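Local coordinates for protein FACT-Spt16 (Cicer arietinum, PDB 5CE6) that is a histone chaperone subunit of the FACT complex, whose N-terminal domain has an aminopeptidase-like fold and probably binds histones H3-H4, at residues A[405-410]-A[426-431]. Numbering follows the deposited sequence.
Sequences NVSLGF and SLLLAD. With ACT (acetate ion), chain C.
Val406, Leu408 and Phe410 pair with Asp431, Leu429 and Leu427 in a buried antiparallel ladder, the two arms of a beta hairpin at the middle of a four-stranded sheet in the M24-family part of the chain. The local strand axes run 172° apart in direction and approach to 4.6 Å. Each of the three pairs is doubly hydrogen-bonded; at the centre, Leu408 N gives to Leu429 O at 2.9 Å and Leu429 N returns to Leu408 O, both nearly straight (171° for the second).

At one of the two intervening non-hydrogen-bonded pairs, Ser407 CB lies 3.6 Å from Ala430 CB. With OG anti to the backbone N (chi1 177°), the serine hydroxyl comes to 3.1 Å from OXT of an acetate, probably from the crystallisation liquor; a bond there is not settled. At the other, Gly409 has no side chain, and Leu428 leans across beside it, its CD1 3.5 Å from Leu408 O. This face meets strand 309-319 through Leu428 and Ala430.

On the other face, Phe410 CD2 and Leu427 CD1 meet obliquely at 4.4 Å, and Leu427, Leu429 and Leu408 pack on helix 323-342. The buried Asp431 carboxylate is held by salt bridges to Arg315 and Lys449 and hydrogen bonds from Thr444 and Gln336. Such a helix-backed hairpin is consistent with the curved sheet of the pita-bread fold of M24 aminopeptidases.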
loop_
_atom_site.group_PDB
_atom_site.type_symbol
_atom_site.label_atom_id
_atom_site.label_comp_id
_atom_site.label_asym_id
_atom_site.label_seq_id
_atom_site.Cartn_x
_atom_site.Cartn_y
_atom_site.Cartn_z
ATOM N N ASN A 405 -7.078 -1.506 3.025
ATOM C CA ASN A 405 -6.661 -2.869 3.333
ATOM C C ASN A 405 -6.986 -3.048 4.803
ATOM O O ASN A 405 -6.257 -2.557 5.659
ATOM C CB ASN A 405 -5.138 -3.009 3.076
ATOM C CG ASN A 405 -4.562 -4.341 3.567
ATOM O OD1 ASN A 405 -5.285 -5.326 3.721
ATOM N ND2 ASN A 405 -3.245 -4.372 3.788
ATOM N N VAL A 406 -8.137 -3.664 5.089
ATOM C CA VAL A 406 -8.565 -3.918 6.450
ATOM C C VAL A 406 -7.964 -5.245 6.862
ATOM O O VAL A 406 -8.433 -6.306 6.458
ATOM C CB VAL A 406 -10.098 -3.964 6.573
ATOM C CG1 VAL A 406 -10.518 -4.245 8.012
ATOM C CG2 VAL A 406 -10.702 -2.644 6.091
ATOM N N SER A 407 -6.918 -5.161 7.677
ATOM C CA SER A 407 -6.071 -6.303 7.981
ATOM C C SER A 407 -5.926 -6.322 9.492
ATOM O O SER A 407 -5.350 -5.411 10.086
ATOM C CB SER A 407 -4.710 -6.139 7.279
ATOM O OG SER A 407 -3.800 -7.202 7.589
ATOM N N LEU A 408 -6.504 -7.347 10.108
ATOM C CA LEU A 408 -6.614 -7.404 11.553
ATOM C C LEU A 408 -6.188 -8.787 12.039
ATOM O O LEU A 408 -6.531 -9.810 11.424
ATOM C CB LEU A 408 -8.071 -7.128 11.954
ATOM C CG LEU A 408 -8.341 -7.023 13.454
ATOM C CD1 LEU A 408 -7.730 -5.752 14.018
ATOM C CD2 LEU A 408 -9.844 -7.077 13.736
ATOM N N GLY A 409 -5.419 -8.827 13.122
ATOM C CA GLY A 409 -4.934 -10.099 13.613
ATOM C C GLY A 409 -4.868 -10.249 15.113
ATOM O O GLY A 409 -5.086 -9.301 15.874
ATOM N N PHE A 410 -4.580 -11.474 15.541
ATOM C CA PHE A 410 -4.220 -11.743 16.923
ATOM C C PHE A 410 -2.786 -12.221 16.907
ATOM O O PHE A 410 -2.451 -13.124 16.135
ATOM C CB PHE A 410 -5.097 -12.847 17.509
ATOM C CG PHE A 410 -6.407 -12.369 18.059
ATOM C CD1 PHE A 410 -6.445 -11.406 19.057
ATOM C CD2 PHE A 410 -7.607 -12.901 17.585
ATOM C CE1 PHE A 410 -7.671 -10.979 19.585
ATOM C CE2 PHE A 410 -8.830 -12.487 18.097
ATOM C CZ PHE A 410 -8.868 -11.517 19.092
ATOM N N SER A 426 -0.612 -17.254 15.872
ATOM C CA SER A 426 -1.246 -15.997 15.509
ATOM C C SER A 426 -2.342 -16.275 14.482
ATOM O O SER A 426 -2.407 -17.371 13.920
ATOM C CB SER A 426 -0.207 -15.009 14.947
ATOM O OG SER A 426 0.798 -14.734 15.924
ATOM N N LEU A 427 -3.218 -15.296 14.268
ATOM C CA LEU A 427 -4.292 -15.387 13.272
ATOM C C LEU A 427 -4.372 -14.066 12.537
ATOM O O LEU A 427 -4.098 -13.020 13.128
ATOM C CB LEU A 427 -5.645 -15.643 13.941
ATOM C CG LEU A 427 -5.759 -16.855 14.865
ATOM C CD1 LEU A 427 -7.070 -16.785 15.654
ATOM C CD2 LEU A 427 -5.684 -18.142 14.102
ATOM N N LEU A 428 -4.788 -14.108 11.276
ATOM C CA LEU A 428 -4.846 -12.901 10.444
ATOM C C LEU A 428 -5.970 -12.959 9.420
ATOM O O LEU A 428 -6.158 -13.981 8.739
ATOM C CB LEU A 428 -3.499 -12.709 9.735
ATOM C CG LEU A 428 -3.421 -11.493 8.809
ATOM C CD1 LEU A 428 -3.505 -10.212 9.627
ATOM C CD2 LEU A 428 -2.112 -11.551 8.035
ATOM N N LEU A 429 -6.717 -11.862 9.310
ATOM C CA LEU A 429 -7.722 -11.703 8.268
ATOM C C LEU A 429 -7.513 -10.362 7.590
ATOM O O LEU A 429 -7.365 -9.341 8.262
ATOM C CB LEU A 429 -9.137 -11.761 8.852
ATOM C CG LEU A 429 -9.661 -13.140 9.231
ATOM C CD1 LEU A 429 -11.020 -12.999 9.908
ATOM C CD2 LEU A 429 -9.795 -13.995 7.980
ATOM N N ALA A 430 -7.502 -10.353 6.263
ATOM C CA ALA A 430 -7.417 -9.085 5.539
ATOM C C ALA A 430 -8.303 -9.095 4.320
ATOM O O ALA A 430 -8.410 -10.107 3.621
ATOM C CB ALA A 430 -5.975 -8.759 5.135
ATOM N N ASP A 431 -8.925 -7.948 4.066
ATOM C CA ASP A 431 -9.653 -7.731 2.820
ATOM C C ASP A 431 -9.420 -6.335 2.282
ATOM O O ASP A 431 -9.022 -5.438 3.025
ATOM C CB ASP A 431 -11.154 -7.912 3.037
ATOM C CG ASP A 431 -11.553 -9.359 3.172
ATOM O OD1 ASP A 431 -11.712 -10.031 2.132
ATOM O OD2 ASP A 431 -11.698 -9.824 4.309
HETATM C C ACT C . -1.758 -5.294 10.490
HETATM O O ACT C . -2.687 -4.445 10.471
HETATM O OXT ACT C . -2.012 -6.427 10.005
HETATM C CH3 ACT C . -0.398 -4.961 11.037
#